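PDB 2R7L: 5-formaminoimidazole-4-carboxamide-1-(beta)-D-ribofuranosyl 5'-monophosphate synthetase from Methanocaldococcus jannaschii, which catalyses the ATP- and formate-dependent formylation of AICAR to FAICAR, a step of purine biosynthesis, without using folates. Local coordinates for residues I19-G25 and F41-I46; S29-L33 and S338-R342; V220-M225 and L268-F272; S231-L236 and I249-Y253. All blocks are in the same frame, centred on the assembly; numbering follows the deposited sequence.

Interaction 1 (I19-G25 and F41-I46); sequences ITIATLG and FSTVCI
Ile21 and Val44 lie at the centre of a parallel pair of strands, 20-24 and 43-46, whose axes run 17° apart. Five backbone hydrogen bonds hold the pair, each strand donating and accepting in turn: Ile21 N to Ser42 O, Val44 N to Ile21 O at 2.9 Å, Thr23 N to Val44 O, Ile46 N to Thr23 O, and Gly25 N to Ile46 O at 2.8 Å. Where the ladder frays, a water joins Ile19 O to Ser42 N.

Apolar contacts divide between the two faces. Beside Phe41, the unbranched arm of Ile21 is extended (chi2 174°) and sets CD1 over the centre of the ring, 3.6 Å from the centroid, a CH-pi contact; Ile19 O meets the ring at its edge, 3.4 Å from CD1 of Phe41. Ala22 CB packs on Val44 CB at 3.7 Å, and Leu24 crosses Ile46 at about a right angle on that same face. Gly25, just past the end of the strand, suits its place, since a CB there would clash with Cys45 SG.

The threonines suit buried strand positions because main-chain acceptors take their hydroxyls: Thr23 OG1 bonds to Val90 O and Thr43 OG1 to Val60 O. Helix 29-38 completes a beta-alpha-beta crossover and covers the face of Ile21, Thr23, Thr43 and Cys45, helix 339-353 adds Ile347 against Ile21 and Phe41, and strand 87-89 flanks strand 20-24.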
loop_
_atom_site.group_PDB
_atom_site.type_symbol
_atom_site.label_atom_id
_atom_site.label_comp_id
_atom_site.label_asym_id
_atom_site.label_seq_id
_atom_site.Cartn_x
_atom_site.Cartn_y
_atom_site.Cartn_z
ATOM N N ILE A 19 0.189 4.786 -26.679
ATOM C CA ILE A 19 1.646 4.856 -26.603
ATOM C C ILE A 19 2.167 3.735 -25.707
ATOM O O ILE A 19 1.752 3.601 -24.550
ATOM C CB ILE A 19 2.133 6.219 -26.072
ATOM C CG1 ILE A 19 1.686 7.352 -26.997
ATOM C CG2 ILE A 19 3.649 6.228 -25.905
ATOM C CD1 ILE A 19 2.125 7.191 -28.428
ATOM N N THR A 20 3.052 2.914 -26.260
ATOM C CA THR A 20 3.684 1.853 -25.490
ATOM C C THR A 20 5.151 2.192 -25.232
ATOM O O THR A 20 5.708 3.117 -25.834
ATOM C CB THR A 20 3.611 0.501 -26.206
ATOM O OG1 THR A 20 4.446 0.533 -27.368
ATOM C CG2 THR A 20 2.179 0.174 -26.609
ATOM N N ILE A 21 5.768 1.448 -24.326
ATOM C CA ILE A 21 7.188 1.619 -24.046
ATOM C C ILE A 21 7.906 0.357 -24.455
ATOM O O ILE A 21 7.517 -0.744 -24.058
ATOM C CB ILE A 21 7.449 1.942 -22.563
ATOM C CG1 ILE A 21 7.002 3.375 -22.268
ATOM C CG2 ILE A 21 8.935 1.750 -22.220
ATOM C CD1 ILE A 21 7.066 3.761 -20.812
ATOM N N ALA A 22 8.931 0.513 -25.288
ATOM C CA ALA A 22 9.696 -0.632 -25.759
ATOM C C ALA A 22 11.190 -0.528 -25.418
ATOM O O ALA A 22 11.736 0.564 -25.225
ATOM C CB ALA A 22 9.501 -0.818 -27.258
ATOM N N THR A 23 11.837 -1.683 -25.353
ATOM C CA THR A 23 13.264 -1.760 -25.113
ATOM C C THR A 23 13.704 -3.174 -25.453
ATOM O O THR A 23 12.871 -4.066 -25.617
ATOM C CB THR A 23 13.613 -1.424 -23.641
ATOM O OG1 THR A 23 14.966 -0.954 -23.555
ATOM C CG2 THR A 23 13.428 -2.635 -22.750
ATOM N N LEU A 24 15.011 -3.375 -25.581
ATOM C CA LEU A 24 15.552 -4.706 -25.841
ATOM C C LEU A 24 15.665 -5.472 -24.534
ATOM O O LEU A 24 16.045 -4.911 -23.509
ATOM C CB LEU A 24 16.921 -4.611 -26.543
ATOM C CG LEU A 24 17.796 -5.866 -26.590
ATOM C CD1 LEU A 24 17.187 -6.915 -27.496
ATOM C CD2 LEU A 24 19.214 -5.531 -27.041
ATOM N N GLY A 25 15.353 -6.761 -24.579
ATOM C CA GLY A 25 15.337 -7.589 -23.388
ATOM C C GLY A 25 16.715 -7.939 -22.847
ATOM O O GLY A 25 17.186 -9.062 -23.010
ATOM N N PHE A 41 1.515 1.780 -18.734
ATOM C CA PHE A 41 1.843 1.506 -20.123
ATOM C C PHE A 41 1.730 0.030 -20.430
ATOM O O PHE A 41 1.915 -0.812 -19.555
ATOM C CB PHE A 41 3.267 1.958 -20.449
ATOM C CG PHE A 41 3.454 3.436 -20.426
ATOM C CD1 PHE A 41 3.259 4.188 -21.570
ATOM C CD2 PHE A 41 3.844 4.074 -19.264
ATOM C CE1 PHE A 41 3.446 5.563 -21.551
ATOM C CE2 PHE A 41 4.028 5.438 -19.234
ATOM C CZ PHE A 41 3.826 6.186 -20.378
ATOM N N SER A 42 1.399 -0.275 -21.680
ATOM C CA SER A 42 1.624 -1.603 -22.207
ATOM C C SER A 42 3.067 -1.612 -22.738
ATOM O O SER A 42 3.548 -0.602 -23.243
ATOM C CB SER A 42 0.626 -1.922 -23.319
ATOM O OG SER A 42 0.680 -3.297 -23.657
ATOM N N THR A 43 3.756 -2.741 -22.603
ATOM C CA THR A 43 5.191 -2.791 -22.878
ATOM C C THR A 43 5.563 -3.763 -23.989
ATOM O O THR A 43 4.972 -4.837 -24.114
ATOM C CB THR A 43 5.973 -3.232 -21.640
ATOM O OG1 THR A 43 5.442 -4.479 -21.177
ATOM C CG2 THR A 43 5.881 -2.193 -20.534
ATOM N N VAL A 44 6.581 -3.391 -24.764
ATOM C CA VAL A 44 7.116 -4.248 -25.824
ATOM C C VAL A 44 8.573 -4.624 -25.534
ATOM O O VAL A 44 9.407 -3.763 -25.261
ATOM C CB VAL A 44 7.039 -3.545 -27.196
ATOM C CG1 VAL A 44 7.551 -4.463 -28.295
ATOM C CG2 VAL A 44 5.606 -3.094 -27.484
ATOM N N CYS A 45 8.871 -5.913 -25.596
ATOM C CA CYS A 45 10.215 -6.398 -25.343
ATOM C C CYS A 45 10.790 -7.134 -26.552
ATOM O O CYS A 45 10.284 -8.183 -26.945
ATOM C CB CYS A 45 10.203 -7.335 -24.141
ATOM S SG CYS A 45 11.797 -8.039 -23.711
ATOM N N ILE A 46 11.854 -6.589 -27.136
ATOM C CA ILE A 46 12.578 -7.312 -28.177
ATOM C C ILE A 46 13.405 -8.426 -27.543
ATOM O O ILE A 46 14.223 -8.177 -26.652
ATOM C CB ILE A 46 13.489 -6.391 -28.989
ATOM C CG1 ILE A 46 12.709 -5.172 -29.469
ATOM C CG2 ILE A 46 14.083 -7.147 -30.167
ATOM C CD1 ILE A 46 13.540 -4.194 -30.261
HETATM O O HOH W 1 0.269 1.729 -23.381
#

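Interaction 2 (S29-L33 and S338-R342); sequences SLHIL and SMGQR
The start of helix 339-353 docks here on the first turns of helix 29-38, the connecting helix of the N-terminal beta-alpha-beta unit, and His31 meets Gly340 where the two backbones come together. The CA atoms of Ile32 and Gly340 are only 3.8 Å apart, a separation possible because residue 340 is a glycine: a CB on it would run into His31 O and Ile32 N. Its CA instead makes a C-H...O contact with His31 O at 3.2 Å.

His31 reaches across with its imidazole. Its CG stands between the backbone N and the carbonyl carbon (chi1 62°), which turns the ring toward the other helix and presents ND1 to Gly340 N at 3.1 Å. The bond is weak, bent to 133° at the hydrogen, and the glycine backbone comes in at the ring edge. CE1 of the same ring lies 4.1 Å from Met339 CB, the two side chains running side by side, while Ser338 OG sits beside His31 CB.

Ser338 is the N-cap of helix 339-353: its OG accepts from Gln341 N at 3.2 Å, so a short polar side chain suits the place. A water donates to both Ile32 O and Gly340 O, bridging the helices through their carbonyls. Met339 also packs on Phe212 of strand 205-214.

If ND1 accepts from Gly340 N, as this weak bond suggests, a neutral ring would probably carry its proton on NE2. Two backbone N-H groups of the helix's first turn, those of Gly340 and Gln341, thus find side-chain acceptors, the first of them only weakly.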
loop_
_atom_site.group_PDB
_atom_site.type_symbol
_atom_site.label_atom_id
_atom_site.label_comp_id
_atom_site.label_asym_id
_atom_site.label_seq_id
_atom_site.Cartn_x
_atom_site.Cartn_y
_atom_site.Cartn_z
ATOM N N SER A 29 16.382 -3.945 -18.756
ATOM C CA SER A 29 15.014 -3.961 -19.262
ATOM C C SER A 29 13.980 -4.382 -18.210
ATOM O O SER A 29 12.849 -3.900 -18.222
ATOM C CB SER A 29 14.904 -4.850 -20.496
ATOM O OG SER A 29 15.056 -6.209 -20.135
ATOM N N LEU A 30 14.366 -5.267 -17.299
ATOM C CA LEU A 30 13.417 -5.777 -16.300
ATOM C C LEU A 30 12.682 -4.677 -15.542
ATOM O O LEU A 30 11.471 -4.763 -15.372
ATOM C CB LEU A 30 14.082 -6.744 -15.328
ATOM C CG LEU A 30 14.315 -8.148 -15.892
ATOM C CD1 LEU A 30 15.052 -9.018 -14.890
ATOM C CD2 LEU A 30 13.008 -8.779 -16.294
ATOM N N HIS A 31 13.395 -3.648 -15.096
ATOM C CA HIS A 31 12.737 -2.557 -14.387
ATOM C C HIS A 31 12.289 -1.441 -15.319
ATOM O O HIS A 31 11.415 -0.651 -14.974
ATOM C CB HIS A 31 13.572 -2.027 -13.213
ATOM C CG HIS A 31 14.895 -1.445 -13.605
ATOM N ND1 HIS A 31 15.042 -0.139 -14.015
ATOM C CD2 HIS A 31 16.136 -1.985 -13.617
ATOM C CE1 HIS A 31 16.313 0.097 -14.283
ATOM N NE2 HIS A 31 16.999 -1.005 -14.038
ATOM N N ILE A 32 12.879 -1.382 -16.509
ATOM C CA ILE A 32 12.369 -0.497 -17.540
ATOM C C ILE A 32 10.953 -0.923 -17.919
ATOM O O ILE A 32 10.061 -0.084 -18.073
ATOM C CB ILE A 32 13.251 -0.510 -18.810
ATOM C CG1 ILE A 32 14.528 0.301 -18.586
ATOM C CG2 ILE A 32 12.480 0.055 -20.004
ATOM C CD1 ILE A 32 15.584 0.113 -19.691
ATOM N N LEU A 33 10.755 -2.229 -18.077
ATOM C CA LEU A 33 9.457 -2.757 -18.459
ATOM C C LEU A 33 8.505 -2.775 -17.252
ATOM O O LEU A 33 7.361 -2.322 -17.351
ATOM C CB LEU A 33 9.600 -4.146 -19.097
ATOM C CG LEU A 33 10.411 -4.231 -20.398
ATOM C CD1 LEU A 33 10.527 -5.670 -20.892
ATOM C CD2 LEU A 33 9.829 -3.334 -21.490
ATOM N N SER A 338 11.849 2.537 -8.855
ATOM C CA SER A 338 13.046 2.205 -9.633
ATOM C C SER A 338 13.336 3.264 -10.688
ATOM O O SER A 338 12.497 4.114 -10.975
ATOM C CB SER A 338 12.882 0.857 -10.339
ATOM O OG SER A 338 11.892 0.952 -11.355
ATOM N N MET A 339 14.531 3.205 -11.272
ATOM C CA MET A 339 14.875 4.097 -12.369
ATOM C C MET A 339 13.947 3.869 -13.563
ATOM O O MET A 339 13.482 4.819 -14.193
ATOM C CB MET A 339 16.333 3.900 -12.793
ATOM C CG MET A 339 16.769 4.849 -13.893
ATOM S SD MET A 339 16.737 6.576 -13.395
ATOM C CE MET A 339 18.262 6.741 -12.466
ATOM N N GLY A 340 13.688 2.605 -13.878
ATOM C CA GLY A 340 12.742 2.266 -14.945
ATOM C C GLY A 340 11.368 2.926 -14.799
ATOM O O GLY A 340 10.776 3.376 -15.792
ATOM N N GLN A 341 10.851 2.983 -13.570
ATOM C CA GLN A 341 9.555 3.611 -13.317
ATOM C C GLN A 341 9.623 5.130 -13.390
ATOM O O GLN A 341 8.654 5.781 -13.788
ATOM C CB GLN A 341 8.961 3.199 -11.960
ATOM C CG GLN A 341 7.532 3.728 -11.788
ATOM C CD GLN A 341 6.855 3.291 -10.513
ATOM O OE1 GLN A 341 7.454 2.627 -9.663
ATOM N NE2 GLN A 341 5.583 3.670 -10.366
ATOM N N ARG A 342 10.761 5.686 -12.981
ATOM C CA ARG A 342 11.019 7.122 -13.086
ATOM C C ARG A 342 11.088 7.586 -14.543
ATOM O O ARG A 342 10.636 8.680 -14.878
ATOM C CB ARG A 342 12.315 7.494 -12.366
ATOM C CG ARG A 342 12.621 8.989 -12.384
ATOM C CD ARG A 342 11.556 9.763 -11.650
ATOM N NE ARG A 342 11.640 11.212 -11.843
ATOM C CZ ARG A 342 11.059 11.868 -12.845
ATOM N NH1 ARG A 342 10.365 11.204 -13.770
ATOM N NH2 ARG A 342 11.183 13.191 -12.932
HETATM O O HOH W 2 10.329 2.518 -18.321
#

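Interaction 3 (V220-M225 and L268-F272); sequences VELLGM and LPQVF
With CG anti to the backbone N (chi1 170°), Leu222 stretches out from strand 219-230 toward helix 268-285, while Leu268, its CG anti to the carbonyl carbon (chi1 -73°), bends back from the helix to meet it. The two side chains cross at about a right angle, and their CD2 methyls touch at 3.6 Å. Branched leucines suit this junction because each can spread two methyls over several partners: CD1 of Leu222 also approaches Val271 CG1 at 4.4 Å.

One helical turn on from Leu268, Phe272 swings its ring toward the strand. CZ lies 3.7 Å from Leu222 CB, meeting it obliquely, and the ring edge is turned to the backbone, with CE2 3.9 Å from Val220 O. With an alanine here the ring is gone, and a gap would probably open beside Leu222 CB and the Val220 carbonyl. At the other end, Met225 sends its thin, flexible chain out so that CE reaches Leu268 CD2 at 4.2 Å and Val271 CG2.

No hydrogen bond crosses this contact; Glu221, on the far side of the strand, pairs instead with Arg342 and Lys217. Between Leu222 and Met225, Leu223 and Gly224 both face His210 in a classic beta bulge. From the fourth subunit, Phe58 packs on Leu222, Val53 on Phe272, and Arg57 donates to Val220 O. With segments 220-225 and 268-272 running at 117° to each other, this is a helix packed through aliphatic and aromatic side chains on the antiparallel sheet of an ATP-grasp fold.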
loop_
_atom_site.group_PDB
_atom_site.type_symbol
_atom_site.label_atom_id
_atom_site.label_comp_id
_atom_site.label_asym_id
_atom_site.label_seq_id
_atom_site.Cartn_x
_atom_site.Cartn_y
_atom_site.Cartn_z
ATOM N N VAL A 220 17.793 18.010 -11.469
ATOM C CA VAL A 220 18.606 16.798 -11.365
ATOM C C VAL A 220 18.211 16.077 -10.083
ATOM O O VAL A 220 18.274 16.648 -8.997
ATOM C CB VAL A 220 20.119 17.122 -11.330
ATOM C CG1 VAL A 220 20.924 15.885 -10.946
ATOM C CG2 VAL A 220 20.583 17.674 -12.674
ATOM N N GLU A 221 17.788 14.827 -10.207
ATOM C CA GLU A 221 17.360 14.063 -9.033
ATOM C C GLU A 221 18.339 12.939 -8.762
ATOM O O GLU A 221 18.897 12.371 -9.696
ATOM C CB GLU A 221 15.964 13.463 -9.261
ATOM C CG GLU A 221 14.926 14.477 -9.720
ATOM C CD GLU A 221 13.681 13.834 -10.297
ATOM O OE1 GLU A 221 13.549 12.586 -10.262
ATOM O OE2 GLU A 221 12.827 14.587 -10.797
ATOM N N LEU A 222 18.526 12.608 -7.488
ATOM C CA LEU A 222 19.290 11.429 -7.109
ATOM C C LEU A 222 18.381 10.228 -6.857
ATOM O O LEU A 222 17.508 10.255 -5.967
ATOM C CB LEU A 222 20.152 11.712 -5.876
ATOM C CG LEU A 222 20.830 10.503 -5.229
ATOM C CD1 LEU A 222 21.910 9.925 -6.130
ATOM C CD2 LEU A 222 21.405 10.911 -3.879
ATOM N N LEU A 223 18.602 9.168 -7.633
ATOM C CA LEU A 223 17.739 7.989 -7.602
ATOM C C LEU A 223 18.317 6.826 -6.803
ATOM O O LEU A 223 17.577 6.069 -6.181
ATOM C CB LEU A 223 17.392 7.532 -9.030
ATOM C CG LEU A 223 16.073 8.053 -9.628
ATOM C CD1 LEU A 223 14.902 7.498 -8.853
ATOM C CD2 LEU A 223 16.004 9.579 -9.654
ATOM N N GLY A 224 19.637 6.684 -6.820
ATOM C CA GLY A 224 20.278 5.597 -6.091
ATOM C C GLY A 224 21.748 5.404 -6.406
ATOM O O GLY A 224 22.342 6.176 -7.171
ATOM N N MET A 225 22.336 4.361 -5.815
ATOM C CA MET A 225 23.772 4.110 -5.938
ATOM C C MET A 225 24.051 2.632 -5.771
ATOM O O MET A 225 23.380 1.951 -4.983
ATOM C CB MET A 225 24.551 4.847 -4.836
ATOM C CG MET A 225 24.326 6.342 -4.755
ATOM S SD MET A 225 25.336 7.025 -3.420
ATOM C CE MET A 225 24.885 8.758 -3.495
ATOM N N LEU A 268 26.310 14.516 0.166
ATOM C CA LEU A 268 25.271 14.681 -0.851
ATOM C C LEU A 268 25.320 16.045 -1.554
ATOM O O LEU A 268 25.042 16.136 -2.756
ATOM C CB LEU A 268 23.889 14.391 -0.262
ATOM C CG LEU A 268 23.661 12.898 -0.017
ATOM C CD1 LEU A 268 22.369 12.679 0.743
ATOM C CD2 LEU A 268 23.639 12.170 -1.346
ATOM N N PRO A 269 25.678 17.112 -0.820
ATOM C CA PRO A 269 25.861 18.375 -1.538
ATOM C C PRO A 269 26.892 18.257 -2.658
ATOM O O PRO A 269 26.695 18.816 -3.737
ATOM C CB PRO A 269 26.344 19.337 -0.447
ATOM C CG PRO A 269 25.786 18.767 0.827
ATOM C CD PRO A 269 25.880 17.270 0.631
ATOM N N GLN A 270 27.972 17.516 -2.413
ATOM C CA GLN A 270 28.966 17.256 -3.451
ATOM C C GLN A 270 28.365 16.403 -4.562
ATOM O O GLN A 270 28.554 16.687 -5.744
ATOM C CB GLN A 270 30.207 16.561 -2.865
ATOM C CG GLN A 270 31.372 16.473 -3.843
ATOM C CD GLN A 270 32.523 15.577 -3.358
ATOM O OE1 GLN A 270 33.266 15.026 -4.171
ATOM N NE2 GLN A 270 32.667 15.431 -2.040
ATOM N N VAL A 271 27.656 15.343 -4.173
ATOM C CA VAL A 271 26.988 14.456 -5.128
ATOM C C VAL A 271 26.054 15.244 -6.046
ATOM O O VAL A 271 26.091 15.088 -7.274
ATOM C CB VAL A 271 26.178 13.355 -4.405
ATOM C CG1 VAL A 271 25.276 12.624 -5.383
ATOM C CG2 VAL A 271 27.112 12.381 -3.668
ATOM N N PHE A 272 25.229 16.098 -5.450
ATOM C CA PHE A 272 24.265 16.889 -6.221
ATOM C C PHE A 272 24.966 17.927 -7.097
ATOM O O PHE A 272 24.625 18.088 -8.275
ATOM C CB PHE A 272 23.237 17.554 -5.297
ATOM C CG PHE A 272 22.055 16.676 -4.967
ATOM C CD1 PHE A 272 21.958 16.052 -3.733
ATOM C CD2 PHE A 272 21.045 16.471 -5.897
ATOM C CE1 PHE A 272 20.872 15.237 -3.428
ATOM C CE2 PHE A 272 19.960 15.656 -5.603
ATOM C CZ PHE A 272 19.870 15.044 -4.367
#

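Interaction 4 (S231-L236 and I249-Y253); sequences SNIDGL and INPSY
Asn232, Ile233 and Leu236 bury the most surface here, gripping the extended chain 249-253. The Asn232 carboxamide bonds at both ends: OD1 accepts from Ser252 N at 2.9 Å, the donor standing well above the carbonyl plane, while ND2 gives to Asn250 O at 3.1 Å, close to the amide plane. Its own backbone N, following a cis peptide, donates to Ser252 OG at 2.9 Å. A leucine in its place would probably leave Ser252 N and Asn250 O without these partners and the extended chain less firmly held.

Ile233 N binds Ser252 O at 3.0 Å. With CG1 anti to the backbone N (chi1 -175°), its side chain lies along one face of Tyr253, CB offset toward the ring's rim in a CH-pi contact, and CD1 reaches Pro251 CB at 3.8 Å. Leu236 slides past Ile249 in the opposite direction, CD1 tight against CG2 at 3.5 Å, and lays CD2 on Pro251.

Ser252 OG also bonds Glu302 of the third subunit, and Arg238 of the fourth packs on Ile233 and Tyr253. The contact joins the short helix 233-236, after strand 219-230, to the lead-in of strand 253-263, where Tyr253 touches the bound ATP.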
loop_
_atom_site.group_PDB
_atom_site.type_symbol
_atom_site.label_atom_id
_atom_site.label_comp_id
_atom_site.label_asym_id
_atom_site.label_seq_id
_atom_site.Cartn_x
_atom_site.Cartn_y
_atom_site.Cartn_z
ATOM N N SER A 231 34.449 -9.628 -11.664
ATOM C CA SER A 231 35.226 -10.866 -11.687
ATOM C C SER A 231 36.375 -10.716 -12.703
ATOM O O SER A 231 36.150 -10.240 -13.806
ATOM C CB SER A 231 34.323 -12.033 -12.082
ATOM O OG SER A 231 34.952 -13.285 -11.859
ATOM N N ASN A 232 37.585 -11.159 -12.360
ATOM C CA ASN A 232 37.833 -11.976 -11.175
ATOM C C ASN A 232 38.263 -11.164 -9.963
ATOM O O ASN A 232 38.408 -11.698 -8.864
ATOM C CB ASN A 232 38.881 -13.055 -11.488
ATOM C CG ASN A 232 40.289 -12.486 -11.665
ATOM O OD1 ASN A 232 40.550 -11.319 -11.368
ATOM N ND2 ASN A 232 41.204 -13.321 -12.149
ATOM N N ILE A 233 38.428 -9.862 -10.151
ATOM C CA ILE A 233 39.072 -9.050 -9.129
ATOM C C ILE A 233 38.459 -9.258 -7.749
ATOM O O ILE A 233 39.179 -9.503 -6.784
ATOM C CB ILE A 233 39.085 -7.555 -9.508
ATOM C CG1 ILE A 233 39.877 -6.747 -8.466
ATOM C CG2 ILE A 233 37.672 -7.024 -9.673
ATOM C CD1 ILE A 233 41.340 -7.164 -8.353
ATOM N N ASP A 234 37.131 -9.178 -7.644
ATOM C CA ASP A 234 36.493 -9.305 -6.326
ATOM C C ASP A 234 36.619 -10.723 -5.756
ATOM O O ASP A 234 36.522 -10.926 -4.543
ATOM C CB ASP A 234 35.044 -8.810 -6.366
ATOM C CG ASP A 234 34.962 -7.303 -6.498
ATOM O OD1 ASP A 234 35.692 -6.610 -5.750
ATOM O OD2 ASP A 234 34.192 -6.808 -7.354
ATOM N N GLY A 235 36.865 -11.697 -6.625
ATOM C CA GLY A 235 37.251 -13.046 -6.163
ATOM C C GLY A 235 38.726 -13.145 -5.785
ATOM O O GLY A 235 39.084 -13.784 -4.787
ATOM N N LEU A 236 39.579 -12.496 -6.580
ATOM C CA LEU A 236 41.030 -12.501 -6.370
ATOM C C LEU A 236 41.425 -11.948 -5.002
ATOM O O LEU A 236 42.160 -12.583 -4.247
ATOM C CB LEU A 236 41.725 -11.683 -7.470
ATOM C CG LEU A 236 43.257 -11.603 -7.428
ATOM C CD1 LEU A 236 43.843 -12.994 -7.294
ATOM C CD2 LEU A 236 43.799 -10.924 -8.679
ATOM N N ILE A 249 48.258 -15.342 -11.257
ATOM C CA ILE A 249 46.924 -14.918 -11.648
ATOM C C ILE A 249 46.884 -13.411 -11.863
ATOM O O ILE A 249 47.392 -12.643 -11.048
ATOM C CB ILE A 249 45.883 -15.346 -10.581
ATOM C CG1 ILE A 249 44.453 -15.032 -11.036
ATOM C CG2 ILE A 249 46.197 -14.702 -9.233
ATOM C CD1 ILE A 249 43.387 -15.645 -10.135
ATOM N N ASN A 250 46.296 -12.993 -12.978
ATOM C CA ASN A 250 46.120 -11.575 -13.252
ATOM C C ASN A 250 44.686 -11.157 -12.956
ATOM O O ASN A 250 43.752 -11.928 -13.194
ATOM C CB ASN A 250 46.452 -11.269 -14.712
ATOM C CG ASN A 250 47.872 -11.650 -15.078
ATOM O OD1 ASN A 250 48.093 -12.503 -15.939
ATOM N ND2 ASN A 250 48.842 -11.027 -14.417
ATOM N N PRO A 251 44.509 -9.938 -12.428
ATOM C CA PRO A 251 43.163 -9.425 -12.196
ATOM C C PRO A 251 42.428 -9.124 -13.496
ATOM O O PRO A 251 43.038 -8.717 -14.488
ATOM C CB PRO A 251 43.406 -8.123 -11.425
ATOM C CG PRO A 251 44.787 -7.700 -11.821
ATOM C CD PRO A 251 45.549 -8.985 -11.999
ATOM N N SER A 252 41.123 -9.348 -13.483
ATOM C CA SER A 252 40.252 -8.851 -14.530
ATOM C C SER A 252 39.086 -8.128 -13.871
ATOM O O SER A 252 38.817 -8.325 -12.685
ATOM C CB SER A 252 39.760 -9.989 -15.418
ATOM O OG SER A 252 39.360 -11.090 -14.631
ATOM N N TYR A 253 38.406 -7.287 -14.639
ATOM C CA TYR A 253 37.384 -6.402 -14.090
ATOM C C TYR A 253 36.075 -6.511 -14.873
ATOM O O TYR A 253 35.470 -5.509 -15.239
ATOM C CB TYR A 253 37.910 -4.962 -14.073
ATOM C CG TYR A 253 39.116 -4.788 -13.172
ATOM C CD1 TYR A 253 38.989 -4.205 -11.916
ATOM C CD2 TYR A 253 40.381 -5.225 -13.569
ATOM C CE1 TYR A 253 40.082 -4.051 -11.084
ATOM C CE2 TYR A 253 41.486 -5.079 -12.734
ATOM C CZ TYR A 253 41.328 -4.490 -11.498
ATOM O OH TYR A 253 42.409 -4.338 -10.662
#

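From the N terminus, interaction 1 closes a short loop by pairing strands 20-24 and 43-47 around helix 29-38. That helix opens interaction 2, which closes only at helix 339-353, so the two contacts cross along the chain; they also touch, through Thr23 and Ser29 and through Cys45 and Leu33. Interaction 2 ties the N-terminal parallel sheet unit to the C-terminal helix. Nested inside its long loop is interaction 3, joining the sheet of strand 219-230 to helix 268-285, and inside that lies interaction 4, near the ATP. Arg342 and Glu221 form a salt bridge between interactions 2 and 3, whereas interaction 4 touches none of the others.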